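Local coordinates for penicillin binding protein 2X (Streptococcus thermophilus, PDB 5U47) that probably cross-links peptidoglycan strands as a transpeptidase of the septal cell-wall machinery and is a target of beta-lactam antibiotics, at residues Q227-T232 / N563-E568; M234-E239 / F558-N563; D188-Y193 / T207-A212; K25-A30 / K163-Y168; I672-K677 / I701-G706. The protein carries 1 engineered substitution. One frame throughout, in Å; residues are numbered along the deposited sequence.

The five contacts fall into three groups. Contacts 1 and 2 are successive layers of one antiparallel helix pair, 224-241 with 558-572, in the transpeptidase region; their centres lie 9 Å apart and they share N563. Contacts 3 and 4, also 9 Å apart between centres, meet in the dimerisation-domain region, where strand 189-192 pairs with both 207-210 and 26-28; their centres lie 44 to 51 Å from those of contacts 1 and 2. Contact 5 belongs to the C-terminal PASTA domain, with its centre 57 Å from those of contacts 3 and 4. The probable catalytic SxxK motif, at the start of helix 297-308, falls within none of the five.

Contact 1 (Q227-T232 / N563-E568); sequences QTFLET and NPVLEE
The ring of F229 carries this contact, lying against P564, V565 and E568, residues about one turn apart on the antiparallel neighbouring helix; the axes of segments 227-232 and 563-568 approach to 9.7 Å. P564 CB sits at the ring's edge, in its plane, with CE2 of F229 3.7 Å away. On the V565 side a single methyl does the work: CG2 lies 3.9 Å from F229 CD2 and also meets L230 CD1, so a branched residue fills the space between two larger ones.

A CH-pi contact covers one face, where E568 CB stands 4.2 Å from the centroid of the F229 ring. The bent chain of E568 then lays its carboxylate nearly parallel to the ring, the planes 16° apart.

The carbonyl of P564 is used within its own helix: P564 O, 3.2 Å from F229 CE2, accepts from E568 N. On the sheet side, L230 and V565 both rest on M543 of strand 541-548. The chemistry is that of an apolar helix seam whose more exposed side, at E568, turns polar while still covering an aromatic face.

Contact 2 (M234-E239 / F558-N563); sequences MDTFME and FATVVN
F558, whose ring meets F237 across the helix pair, offers a carbonyl oxygen gripped by two donors: V562 N at 2.9 Å from F558 O and V561 N at 3.2 Å from the same atom. The i+3 bond from V561 thus accompanies the i+4 bond from V562 near the beginning of helix 558-572. The CG1 methyl of V561 stands over one face of F237, 4.1 Å from the ring centroid and 17° off its normal, a CH-pi contact. That methyl lies between the backbone N and the carbonyl carbon (chi1 63°), which leaves CG2 to point elsewhere, 4.0 Å from the SD of M234. The flexible thioether suits this place, bending at chi2 to lie alongside the valine.

F237 CZ reaches F558 CE1 at 4.1 Å. Toward the more exposed side two threonines touch by their methyls, T236 CG2 to T560 CG2 at 3.7 Å, while the hydroxyl of T560 bonds to Q240. Threonine thus serves both an apolar seam and a polar border.

Segments 234-239 and 558-563 run antiparallel, their axes at 169°. On the sheet side F237 and V561 rest on V545 of strand 541-548, and M234 lies over A246 and A248 of strand 245-252: helices from the two ends of the transpeptidase domain, packed together on one side of its central sheet, as in the penicillin-recognising fold.

Contact 3 (D188-Y193 / T207-A212); sequences DGEAIY and TITKEA
E190 and the T209-K210 pair form a classic beta bulge, in which one residue of strand 189-192 faces two of its antiparallel partner. The carbonyl oxygen of E190 is the shared acceptor. T209 N reaches E190 O at 2.9 Å and K210 N reaches it at 3.2 Å, both from the same face of the carbonyl plane. The hydroxyl of T209 adds a weak third bond to that oxygen, made possible by a chi1 of 59° that tucks OG1 between its backbone N and carbonyl carbon. In return E190 N donates to K210 O at 2.8 Å.

Beyond the bulge, I192 and T207 make a regular hydrogen-bonded pair, I192 N to T207 O at 3.0 Å and T207 N to I192 O at 3.1 Å. A191 and I208 lie between as a non-hydrogen-bonded pair, with A191 CB over the I208 backbone, 3.9 Å from I208 CA, where a small side chain fits. At the other end G189 CA comes within 3.1 Å of K210 O; a side chain here would point into the partner strand, against K210 O and A212 N, so glycine suits the position. A water lies 2.8 Å from both D188 O and E211 O. I192 packs its CG1 against the methyl of T209 on the outer surface.

Strand 189-192 is the middle of a three-stranded antiparallel sheet: its other edge bonds to strand 26-28, G189 with V28 and A191 with T26, while 207-210 forms the opposite border.

Contact 4 (K25-A30 / K163-Y168); sequences KTIVAA and KKDGSY
D165 points its carboxylate at the backbone of T26 and I27; its CG lies between its own backbone N and carbonyl carbon (chi1 60°), turned toward strand 26-28. I27 N donates to D165 OD2 at 2.9 Å, almost straight at 175°, though the donor comes from well above the carboxylate plane. The isoleucine side chain then runs at about a right angle to the aspartate, with CG1 only 3.4 Å from D165 OD2, so aliphatic carbon probably shields the charged oxygen in part. The preceding residue, T26, crosses the aspartate obliquely, its CG2 4.0 Å from D165 CG; beta-branched threonine suits the extended strand, and its methyl also meets the CB of S167.

The second oxygen, OD1, serves its own loop. S167 N reaches D165 OD1 at 3.0 Å, an Asx turn across G166, whose positive phi (76°) glycine adopts readily. S167 OG approaches OD1 as well, in a bond so short that its detail is doubtful. Bonds from I27 N and S167 N, one to each oxygen, should restrict the rotation of the carboxylate. The turn thus sets the group, and OD2 links the loop between strands 157-161 and 168-172 to strand 26-28, the edge strand of a three-stranded sheet.

S167 sets its CB 3.4 Å from I27 O and 4.1 Å from T26 CG2. Farther along, A29 CB lies 3.4 Å from Y168 O, and a water joins the same two residues by accepting from A29 N and donating to Y168 O.

Contact 5 (I672-K677 / I701-G706); sequences IKITYK and ITITLG
K677 O receives L705 N at 2.7 Å, the shortest of five backbone bonds that join strands 673-677 and 701-706 side by side in parallel. K677 N in turn donates to I703 O at 2.9 Å, and I703 N to T675 O at the same distance, almost straight along the carbonyl; T675 N to I701 O and I701 N to K673 O continue the pattern toward the other end. Between these bonds CA-H groups, such as T702 CA, also lean on carbonyl oxygens. At the border a water accepts from K677 NZ and lies 2.6 Å from T704 OG1.

This is the sheet of a PASTA domain, in which strand 700-706 lies between 673-677 and 683-687 and helix 660-670 covers one face.

On that face the apolar side chains meet. I674 CG2 rests 3.8 Å from I703 CG1 and also over one face of the Y676 ring, whose cation-pi partner is K660 of the helix. Y676 CD1 meets L705 CD1 at 3.8 Å. Beta-branched I674, I701 and I703 suit strands that build a core, and I672 adds its CG2 from just before the strand, 4.0 Å from I701 CG1. On the face of the threonines, K677 starts out extended (chi2 177°), which lays CD 4.0 Å from T702 CG2; the bend at chi3 comes after it and directs CE and NZ.

Contact 1 (Q227-T232 / N563-E568)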
# COMPACT_ATOMS: atom_id res chain seq x y z
N GLN A 227 1.28 -9.80 10.30
CA GLN A 227 0.47 -8.59 10.47
C GLN A 227 -0.22 -8.57 11.83
O GLN A 227 -0.22 -7.54 12.50
CB GLN A 227 -0.58 -8.50 9.37
CG GLN A 227 -1.47 -7.25 9.44
CD GLN A 227 -0.77 -5.97 8.97
OE1 GLN A 227 -0.07 -5.97 7.94
NE2 GLN A 227 -1.00 -4.88 9.67
N THR A 228 -0.81 -9.70 12.23
CA THR A 228 -1.50 -9.83 13.54
C THR A 228 -0.54 -9.53 14.67
O THR A 228 -0.85 -8.79 15.59
CB THR A 228 -2.15 -11.23 13.68
OG1 THR A 228 -3.14 -11.38 12.65
CG2 THR A 228 -2.84 -11.42 15.03
N PHE A 229 0.66 -10.06 14.55
CA PHE A 229 1.70 -9.85 15.53
C PHE A 229 2.14 -8.39 15.56
O PHE A 229 2.32 -7.83 16.64
CB PHE A 229 2.87 -10.78 15.22
CG PHE A 229 3.89 -10.85 16.28
CD1 PHE A 229 3.78 -11.78 17.30
CD2 PHE A 229 4.97 -10.01 16.25
CE1 PHE A 229 4.74 -11.85 18.28
CE2 PHE A 229 5.93 -10.06 17.22
CZ PHE A 229 5.82 -10.98 18.25
N LEU A 230 2.28 -7.77 14.39
CA LEU A 230 2.65 -6.35 14.31
C LEU A 230 1.62 -5.44 15.01
O LEU A 230 2.00 -4.47 15.68
CB LEU A 230 2.81 -5.90 12.85
CG LEU A 230 3.07 -4.41 12.62
CD1 LEU A 230 4.35 -3.99 13.29
CD2 LEU A 230 3.12 -4.08 11.14
N GLU A 231 0.33 -5.73 14.81
CA GLU A 231 -0.76 -4.92 15.41
C GLU A 231 -0.65 -4.91 16.94
O GLU A 231 -0.76 -3.88 17.57
CB GLU A 231 -2.16 -5.43 14.98
CG GLU A 231 -2.47 -5.38 13.48
CD GLU A 231 -2.82 -3.99 12.90
OE1 GLU A 231 -3.29 -3.12 13.66
OE2 GLU A 231 -2.65 -3.78 11.66
N THR A 232 -0.42 -6.08 17.51
CA THR A 232 -0.25 -6.21 18.95
C THR A 232 0.94 -5.40 19.45
O THR A 232 0.82 -4.65 20.41
CB THR A 232 -0.05 -7.68 19.34
OG1 THR A 232 -1.14 -8.45 18.84
CG2 THR A 232 0.07 -7.83 20.85
N ASN A 563 12.17 -5.42 17.46
CA ASN A 563 12.76 -6.72 17.86
C ASN A 563 11.84 -7.92 17.70
O ASN A 563 12.19 -8.87 17.00
CB ASN A 563 13.35 -6.68 19.31
CG ASN A 563 14.41 -5.60 19.50
OD1 ASN A 563 14.44 -4.63 18.77
ND2 ASN A 563 15.26 -5.77 20.51
N PRO A 564 10.66 -7.91 18.34
CA PRO A 564 9.82 -9.11 18.23
C PRO A 564 9.24 -9.34 16.83
O PRO A 564 9.05 -10.48 16.43
CB PRO A 564 8.75 -8.90 19.30
CG PRO A 564 8.73 -7.44 19.57
CD PRO A 564 10.05 -6.89 19.22
N VAL A 565 8.97 -8.27 16.09
CA VAL A 565 8.39 -8.40 14.74
C VAL A 565 9.41 -8.99 13.79
O VAL A 565 9.11 -9.94 13.07
CB VAL A 565 7.81 -7.07 14.24
CG1 VAL A 565 7.35 -7.18 12.76
CG2 VAL A 565 6.65 -6.67 15.14
N LEU A 566 10.64 -8.46 13.78
CA LEU A 566 11.69 -9.05 12.94
C LEU A 566 12.06 -10.47 13.35
O LEU A 566 12.39 -11.29 12.48
CB LEU A 566 12.94 -8.17 12.88
CG LEU A 566 12.77 -6.90 12.08
CD1 LEU A 566 14.06 -6.11 12.07
CD2 LEU A 566 12.33 -7.20 10.65
N GLU A 567 12.01 -10.77 14.65
CA GLU A 567 12.27 -12.14 15.10
C GLU A 567 11.15 -13.07 14.62
O GLU A 567 11.41 -14.20 14.21
CB GLU A 567 12.46 -12.23 16.63
CG GLU A 567 13.83 -11.76 17.06
CD GLU A 567 14.10 -11.90 18.55
OE1 GLU A 567 13.14 -12.06 19.34
OE2 GLU A 567 15.29 -11.87 18.92
N GLU A 568 9.91 -12.57 14.66
CA GLU A 568 8.78 -13.36 14.18
C GLU A 568 8.95 -13.61 12.69
O GLU A 568 8.74 -14.72 12.23
CB GLU A 568 7.44 -12.66 14.44
CG GLU A 568 6.21 -13.53 14.18
CD GLU A 568 6.08 -14.71 15.15
OE1 GLU A 568 6.77 -14.74 16.21
OE2 GLU A 568 5.27 -15.62 14.86

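Contact 2 (M234-E239 / F558-N563)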
# COMPACT_ATOMS: atom_id res chain seq x y z
N MET A 234 2.44 -2.90 17.94
CA MET A 234 2.23 -1.49 17.67
C MET A 234 1.33 -0.87 18.75
O MET A 234 1.55 0.27 19.13
CB MET A 234 1.61 -1.28 16.30
CG MET A 234 1.81 0.11 15.79
SD MET A 234 3.57 0.45 15.47
CE MET A 234 3.28 2.00 14.64
N ASP A 235 0.33 -1.61 19.22
CA ASP A 235 -0.52 -1.11 20.32
C ASP A 235 0.32 -0.85 21.55
O ASP A 235 0.15 0.17 22.21
CB ASP A 235 -1.63 -2.09 20.70
CG ASP A 235 -2.73 -2.19 19.67
OD1 ASP A 235 -2.86 -1.30 18.78
OD2 ASP A 235 -3.47 -3.17 19.75
N THR A 236 1.23 -1.77 21.86
CA THR A 236 2.10 -1.58 23.03
C THR A 236 3.01 -0.36 22.85
O THR A 236 3.25 0.40 23.81
CB THR A 236 2.96 -2.81 23.30
OG1 THR A 236 2.11 -3.95 23.40
CG2 THR A 236 3.76 -2.66 24.64
N PHE A 237 3.50 -0.17 21.63
CA PHE A 237 4.39 0.93 21.30
C PHE A 237 3.65 2.27 21.49
O PHE A 237 4.21 3.23 22.03
CB PHE A 237 4.92 0.73 19.87
CG PHE A 237 5.86 1.81 19.37
CD1 PHE A 237 7.15 1.91 19.87
CD2 PHE A 237 5.48 2.64 18.32
CE1 PHE A 237 8.03 2.87 19.37
CE2 PHE A 237 6.35 3.60 17.82
CZ PHE A 237 7.63 3.71 18.35
N MET A 238 2.38 2.32 21.08
CA MET A 238 1.57 3.53 21.27
C MET A 238 1.28 3.80 22.74
O MET A 238 1.23 4.95 23.14
CB MET A 238 0.24 3.43 20.52
CG MET A 238 0.38 3.35 19.02
SD MET A 238 1.53 4.56 18.35
CE MET A 238 0.68 6.07 18.81
N GLU A 239 1.07 2.75 23.52
CA GLU A 239 0.86 2.92 24.96
C GLU A 239 2.11 3.54 25.59
O GLU A 239 2.01 4.42 26.41
CB GLU A 239 0.53 1.59 25.63
CG GLU A 239 -0.81 1.04 25.20
CD GLU A 239 -1.05 -0.40 25.66
OE1 GLU A 239 -0.17 -1.00 26.32
OE2 GLU A 239 -2.15 -0.91 25.33
N PHE A 558 11.88 1.60 20.63
CA PHE A 558 11.86 0.90 19.34
C PHE A 558 11.97 -0.61 19.49
O PHE A 558 11.49 -1.35 18.63
CB PHE A 558 12.95 1.40 18.40
CG PHE A 558 12.69 2.75 17.80
CD1 PHE A 558 11.49 3.02 17.16
CD2 PHE A 558 13.68 3.72 17.79
CE1 PHE A 558 11.25 4.26 16.58
CE2 PHE A 558 13.46 4.96 17.19
CZ PHE A 558 12.24 5.23 16.59
N ALA A 559 12.58 -1.06 20.59
CA ALA A 559 12.73 -2.50 20.84
C ALA A 559 11.37 -3.17 21.00
O ALA A 559 11.23 -4.35 20.74
CB ALA A 559 13.58 -2.74 22.05
N THR A 560 10.38 -2.40 21.47
CA THR A 560 9.04 -2.90 21.66
C THR A 560 8.40 -3.38 20.35
O THR A 560 7.68 -4.38 20.33
CB THR A 560 8.14 -1.79 22.28
OG1 THR A 560 8.71 -1.38 23.53
CG2 THR A 560 6.72 -2.29 22.51
N VAL A 561 8.71 -2.71 19.26
CA VAL A 561 8.08 -3.02 17.98
C VAL A 561 9.03 -3.70 16.98
O VAL A 561 8.65 -4.68 16.37
CB VAL A 561 7.35 -1.76 17.42
CG1 VAL A 561 8.31 -0.63 17.13
CG2 VAL A 561 6.57 -2.10 16.16
N VAL A 562 10.27 -3.24 16.86
CA VAL A 562 11.18 -3.82 15.89
C VAL A 562 11.65 -5.24 16.25
O VAL A 562 11.50 -6.16 15.46
CB VAL A 562 12.41 -2.91 15.64
CG1 VAL A 562 13.33 -3.51 14.59
CG2 VAL A 562 11.95 -1.52 15.21
N ASN A 563 12.17 -5.42 17.46
CA ASN A 563 12.76 -6.72 17.86
C ASN A 563 11.84 -7.92 17.70
O ASN A 563 12.19 -8.87 17.00
CB ASN A 563 13.35 -6.68 19.31
CG ASN A 563 14.41 -5.60 19.50
OD1 ASN A 563 14.44 -4.63 18.77
ND2 ASN A 563 15.26 -5.77 20.51

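Contact 3 (D188-Y193 / T207-A212)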
# COMPACT_ATOMS: atom_id res chain seq x y z
N ASP A 188 -21.76 -6.41 -13.79
CA ASP A 188 -23.12 -6.49 -13.30
C ASP A 188 -24.06 -7.34 -14.16
O ASP A 188 -23.86 -7.49 -15.37
CB ASP A 188 -23.70 -5.09 -13.15
CG ASP A 188 -23.07 -4.32 -12.01
OD1 ASP A 188 -22.50 -4.94 -11.07
OD2 ASP A 188 -23.17 -3.07 -12.05
N GLY A 189 -25.04 -7.92 -13.48
CA GLY A 189 -26.08 -8.71 -14.10
C GLY A 189 -27.29 -7.83 -14.33
O GLY A 189 -27.22 -6.62 -14.13
N GLU A 190 -28.40 -8.43 -14.70
CA GLU A 190 -29.59 -7.68 -15.01
C GLU A 190 -30.79 -8.55 -14.66
O GLU A 190 -30.73 -9.78 -14.79
CB GLU A 190 -29.59 -7.39 -16.52
CG GLU A 190 -30.29 -6.11 -16.93
CD GLU A 190 -29.45 -4.86 -16.67
OE1 GLU A 190 -30.05 -3.77 -16.51
OE2 GLU A 190 -28.21 -4.95 -16.64
N ALA A 191 -31.86 -7.93 -14.18
CA ALA A 191 -33.07 -8.67 -13.87
C ALA A 191 -34.31 -7.82 -14.08
O ALA A 191 -34.25 -6.59 -14.12
CB ALA A 191 -33.04 -9.17 -12.44
N ILE A 192 -35.43 -8.51 -14.25
CA ILE A 192 -36.72 -7.87 -14.39
C ILE A 192 -37.44 -8.12 -13.07
O ILE A 192 -37.72 -9.26 -12.71
CB ILE A 192 -37.55 -8.46 -15.55
CG1 ILE A 192 -36.80 -8.29 -16.87
CG2 ILE A 192 -38.91 -7.78 -15.62
CD1 ILE A 192 -37.47 -8.96 -18.05
N TYR A 193 -37.68 -7.05 -12.33
CA TYR A 193 -38.45 -7.16 -11.10
C TYR A 193 -39.87 -6.89 -11.47
O TYR A 193 -40.12 -6.17 -12.41
CB TYR A 193 -38.04 -6.08 -10.10
CG TYR A 193 -36.77 -6.33 -9.36
CD1 TYR A 193 -35.54 -6.32 -10.01
CD2 TYR A 193 -36.78 -6.53 -7.98
CE1 TYR A 193 -34.36 -6.53 -9.31
CE2 TYR A 193 -35.61 -6.72 -7.27
CZ TYR A 193 -34.40 -6.73 -7.94
OH TYR A 193 -33.25 -6.95 -7.24
N THR A 207 -36.47 -12.01 -11.82
CA THR A 207 -36.16 -13.04 -12.77
C THR A 207 -34.87 -12.51 -13.39
O THR A 207 -34.88 -11.48 -14.04
CB THR A 207 -37.23 -13.20 -13.87
OG1 THR A 207 -38.45 -13.67 -13.29
CG2 THR A 207 -36.76 -14.19 -14.94
N ILE A 208 -33.76 -13.20 -13.13
CA ILE A 208 -32.47 -12.81 -13.68
C ILE A 208 -32.51 -13.05 -15.19
O ILE A 208 -32.95 -14.11 -15.64
CB ILE A 208 -31.32 -13.56 -13.00
CG1 ILE A 208 -31.22 -13.09 -11.53
CG2 ILE A 208 -30.01 -13.33 -13.74
CD1 ILE A 208 -30.24 -13.86 -10.67
N THR A 209 -32.08 -12.06 -15.95
CA THR A 209 -32.06 -12.16 -17.41
C THR A 209 -30.63 -12.19 -17.95
O THR A 209 -30.38 -12.73 -19.04
CB THR A 209 -32.85 -11.02 -18.06
OG1 THR A 209 -32.30 -9.76 -17.67
CG2 THR A 209 -34.30 -11.11 -17.64
N LYS A 210 -29.72 -11.56 -17.20
CA LYS A 210 -28.30 -11.56 -17.53
C LYS A 210 -27.55 -11.86 -16.23
O LYS A 210 -27.66 -11.11 -15.27
CB LYS A 210 -27.86 -10.20 -18.05
CG LYS A 210 -26.39 -10.16 -18.42
CD LYS A 210 -25.98 -8.81 -18.96
CE LYS A 210 -24.56 -8.89 -19.51
NZ LYS A 210 -24.04 -7.60 -20.02
N GLU A 211 -26.81 -12.96 -16.20
CA GLU A 211 -26.04 -13.33 -15.02
C GLU A 211 -24.87 -12.39 -14.79
O GLU A 211 -24.18 -12.00 -15.74
CB GLU A 211 -25.51 -14.77 -15.15
CG GLU A 211 -26.54 -15.87 -15.04
CD GLU A 211 -27.18 -15.96 -13.66
OE1 GLU A 211 -26.55 -15.57 -12.66
OE2 GLU A 211 -28.32 -16.45 -13.58
N ALA A 212 -24.63 -12.04 -13.53
CA ALA A 212 -23.48 -11.22 -13.19
C ALA A 212 -22.21 -12.07 -13.30
O ALA A 212 -22.28 -13.29 -13.23
CB ALA A 212 -23.64 -10.66 -11.79
O HOH W 1 -22.68 -9.75 -16.51

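Contact 4 (K25-A30 / K163-Y168)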
# COMPACT_ATOMS: atom_id res chain seq x y z
N LYS A 25 -35.33 -2.82 -16.86
CA LYS A 25 -34.39 -3.67 -16.13
C LYS A 25 -33.86 -3.02 -14.85
O LYS A 25 -33.91 -1.80 -14.67
CB LYS A 25 -33.20 -3.98 -17.03
CG LYS A 25 -33.53 -4.69 -18.34
CD LYS A 25 -33.91 -6.14 -18.12
CE LYS A 25 -34.19 -6.84 -19.44
NZ LYS A 25 -33.03 -6.82 -20.38
N THR A 26 -33.33 -3.87 -13.97
CA THR A 26 -32.70 -3.47 -12.71
C THR A 26 -31.36 -4.17 -12.64
O THR A 26 -31.27 -5.36 -12.90
CB THR A 26 -33.54 -3.90 -11.49
OG1 THR A 26 -34.86 -3.37 -11.60
CG2 THR A 26 -32.90 -3.43 -10.18
N ILE A 27 -30.32 -3.42 -12.29
CA ILE A 27 -28.99 -3.96 -12.17
C ILE A 27 -28.92 -4.97 -11.02
O ILE A 27 -29.57 -4.79 -9.98
CB ILE A 27 -27.96 -2.82 -11.91
CG1 ILE A 27 -27.89 -1.89 -13.13
CG2 ILE A 27 -26.57 -3.39 -11.60
CD1 ILE A 27 -27.11 -0.61 -12.88
N VAL A 28 -28.18 -6.05 -11.25
CA VAL A 28 -27.91 -7.08 -10.24
C VAL A 28 -26.39 -7.00 -10.03
O VAL A 28 -25.61 -7.30 -10.94
CB VAL A 28 -28.36 -8.48 -10.69
CG1 VAL A 28 -28.01 -9.54 -9.66
CG2 VAL A 28 -29.86 -8.51 -10.93
N ALA A 29 -25.98 -6.53 -8.87
CA ALA A 29 -24.58 -6.37 -8.57
C ALA A 29 -23.88 -7.72 -8.56
O ALA A 29 -24.41 -8.69 -8.04
CB ALA A 29 -24.39 -5.69 -7.22
N ALA A 30 -22.72 -7.77 -9.17
CA ALA A 30 -21.91 -8.97 -9.17
C ALA A 30 -21.26 -9.15 -7.79
O ALA A 30 -21.13 -8.19 -7.02
CB ALA A 30 -20.82 -8.85 -10.23
N LYS A 163 -29.34 5.39 -7.91
CA LYS A 163 -30.54 6.23 -7.97
C LYS A 163 -31.46 5.98 -9.18
O LYS A 163 -32.64 6.33 -9.15
CB LYS A 163 -30.14 7.71 -7.94
CG LYS A 163 -29.53 8.17 -6.62
CD LYS A 163 -30.61 8.37 -5.55
CE LYS A 163 -30.02 8.76 -4.20
NZ LYS A 163 -29.26 7.63 -3.59
N LYS A 164 -30.91 5.39 -10.24
CA LYS A 164 -31.67 5.09 -11.46
C LYS A 164 -32.72 3.98 -11.25
O LYS A 164 -33.87 4.14 -11.67
CB LYS A 164 -30.70 4.72 -12.60
CG LYS A 164 -31.29 4.24 -13.92
CD LYS A 164 -32.00 5.32 -14.73
CE LYS A 164 -32.41 4.74 -16.08
NZ LYS A 164 -33.12 5.71 -16.97
N ASP A 165 -32.33 2.87 -10.60
CA ASP A 165 -33.22 1.70 -10.40
C ASP A 165 -33.38 1.18 -8.95
O ASP A 165 -34.05 0.17 -8.71
CB ASP A 165 -32.78 0.57 -11.33
CG ASP A 165 -31.33 0.10 -11.07
OD1 ASP A 165 -30.76 0.39 -9.98
OD2 ASP A 165 -30.77 -0.59 -11.95
N GLY A 166 -32.76 1.86 -7.98
CA GLY A 166 -32.85 1.45 -6.58
C GLY A 166 -32.01 0.25 -6.17
O GLY A 166 -32.16 -0.24 -5.06
N SER A 167 -31.13 -0.22 -7.06
CA SER A 167 -30.27 -1.35 -6.77
C SER A 167 -29.11 -0.94 -5.88
O SER A 167 -28.76 0.23 -5.80
CB SER A 167 -29.71 -1.96 -8.07
OG SER A 167 -29.00 -1.01 -8.84
N TYR A 168 -28.52 -1.91 -5.21
CA TYR A 168 -27.35 -1.67 -4.38
C TYR A 168 -26.19 -2.46 -4.89
O TYR A 168 -26.36 -3.55 -5.41
CB TYR A 168 -27.60 -2.06 -2.92
CG TYR A 168 -28.44 -1.06 -2.21
CD1 TYR A 168 -29.82 -1.06 -2.36
CD2 TYR A 168 -27.87 -0.09 -1.39
CE1 TYR A 168 -30.61 -0.13 -1.71
CE2 TYR A 168 -28.65 0.85 -0.73
CZ TYR A 168 -30.02 0.82 -0.89
OH TYR A 168 -30.80 1.73 -0.25
O HOH W 2 -27.71 -5.44 -6.94

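Contact 5 (I672-K677 / I701-G706)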
# COMPACT_ATOMS: atom_id res chain seq x y z
N ILE A 672 19.36 7.07 -31.10
CA ILE A 672 20.65 6.88 -30.46
C ILE A 672 21.21 5.54 -30.90
O ILE A 672 20.48 4.55 -30.96
CB ILE A 672 20.50 6.91 -28.93
CG1 ILE A 672 20.00 8.30 -28.50
CG2 ILE A 672 21.81 6.55 -28.24
CD1 ILE A 672 19.63 8.38 -27.04
N LYS A 673 22.50 5.51 -31.21
CA LYS A 673 23.19 4.29 -31.63
C LYS A 673 23.67 3.52 -30.41
O LYS A 673 24.47 4.03 -29.63
CB LYS A 673 24.40 4.67 -32.49
CG LYS A 673 25.36 3.55 -32.86
CD LYS A 673 24.86 2.68 -34.00
CE LYS A 673 25.93 1.68 -34.43
NZ LYS A 673 26.19 0.65 -33.37
N ILE A 674 23.20 2.28 -30.25
CA ILE A 674 23.57 1.46 -29.11
C ILE A 674 24.54 0.35 -29.50
O ILE A 674 24.35 -0.32 -30.49
CB ILE A 674 22.35 0.77 -28.44
CG1 ILE A 674 21.30 1.80 -27.99
CG2 ILE A 674 22.80 -0.06 -27.23
CD1 ILE A 674 21.78 2.73 -26.90
N THR A 675 25.59 0.19 -28.70
CA THR A 675 26.55 -0.89 -28.84
C THR A 675 26.31 -1.81 -27.65
O THR A 675 26.31 -1.33 -26.51
CB THR A 675 27.99 -0.34 -28.81
OG1 THR A 675 28.19 0.49 -29.95
CG2 THR A 675 29.01 -1.46 -28.82
N TYR A 676 26.07 -3.09 -27.89
CA TYR A 676 25.81 -4.03 -26.79
C TYR A 676 26.99 -4.89 -26.42
O TYR A 676 27.76 -5.29 -27.27
CB TYR A 676 24.63 -4.97 -27.11
CG TYR A 676 23.33 -4.24 -27.30
CD1 TYR A 676 22.55 -3.85 -26.20
CD2 TYR A 676 22.88 -3.91 -28.58
CE1 TYR A 676 21.36 -3.16 -26.37
CE2 TYR A 676 21.69 -3.22 -28.76
CZ TYR A 676 20.93 -2.86 -27.66
OH TYR A 676 19.76 -2.16 -27.86
N LYS A 677 27.12 -5.13 -25.12
CA LYS A 677 28.08 -6.08 -24.58
C LYS A 677 27.22 -7.09 -23.81
O LYS A 677 26.49 -6.69 -22.91
CB LYS A 677 29.04 -5.45 -23.58
CG LYS A 677 30.06 -4.48 -24.15
CD LYS A 677 30.90 -3.87 -23.02
CE LYS A 677 31.72 -4.90 -22.26
NZ LYS A 677 32.56 -4.24 -21.22
N ILE A 701 25.70 5.03 -27.01
CA ILE A 701 25.82 4.49 -25.68
C ILE A 701 26.26 3.04 -25.79
O ILE A 701 25.82 2.30 -26.69
CB ILE A 701 24.50 4.51 -24.89
CG1 ILE A 701 23.84 5.90 -24.90
CG2 ILE A 701 24.75 4.07 -23.46
CD1 ILE A 701 22.44 5.90 -24.30
N THR A 702 27.16 2.64 -24.90
CA THR A 702 27.54 1.25 -24.78
C THR A 702 26.74 0.71 -23.60
O THR A 702 26.86 1.19 -22.46
CB THR A 702 29.04 1.02 -24.58
OG1 THR A 702 29.74 1.44 -25.74
CG2 THR A 702 29.34 -0.46 -24.36
N ILE A 703 25.90 -0.27 -23.88
CA ILE A 703 25.07 -0.91 -22.87
C ILE A 703 25.57 -2.33 -22.62
O ILE A 703 25.69 -3.13 -23.56
CB ILE A 703 23.63 -1.01 -23.39
CG1 ILE A 703 22.98 0.39 -23.43
CG2 ILE A 703 22.79 -1.98 -22.56
CD1 ILE A 703 22.73 1.00 -22.07
N THR A 704 25.80 -2.64 -21.35
CA THR A 704 26.19 -3.97 -20.93
C THR A 704 24.93 -4.69 -20.47
O THR A 704 24.13 -4.14 -19.70
CB THR A 704 27.23 -3.91 -19.80
OG1 THR A 704 28.36 -3.16 -20.24
CG2 THR A 704 27.70 -5.33 -19.37
N LEU A 705 24.75 -5.91 -20.96
CA LEU A 705 23.61 -6.75 -20.60
C LEU A 705 24.09 -7.92 -19.73
O LEU A 705 25.14 -8.49 -19.98
CB LEU A 705 22.92 -7.30 -21.85
CG LEU A 705 22.36 -6.29 -22.84
CD1 LEU A 705 21.91 -7.01 -24.10
CD2 LEU A 705 21.24 -5.49 -22.21
N GLY A 706 23.31 -8.26 -18.71
CA GLY A 706 23.60 -9.38 -17.82
C GLY A 706 22.38 -10.28 -17.76
O GLY A 706 21.31 -9.86 -17.30
O HOH W 3 30.69 -3.67 -19.13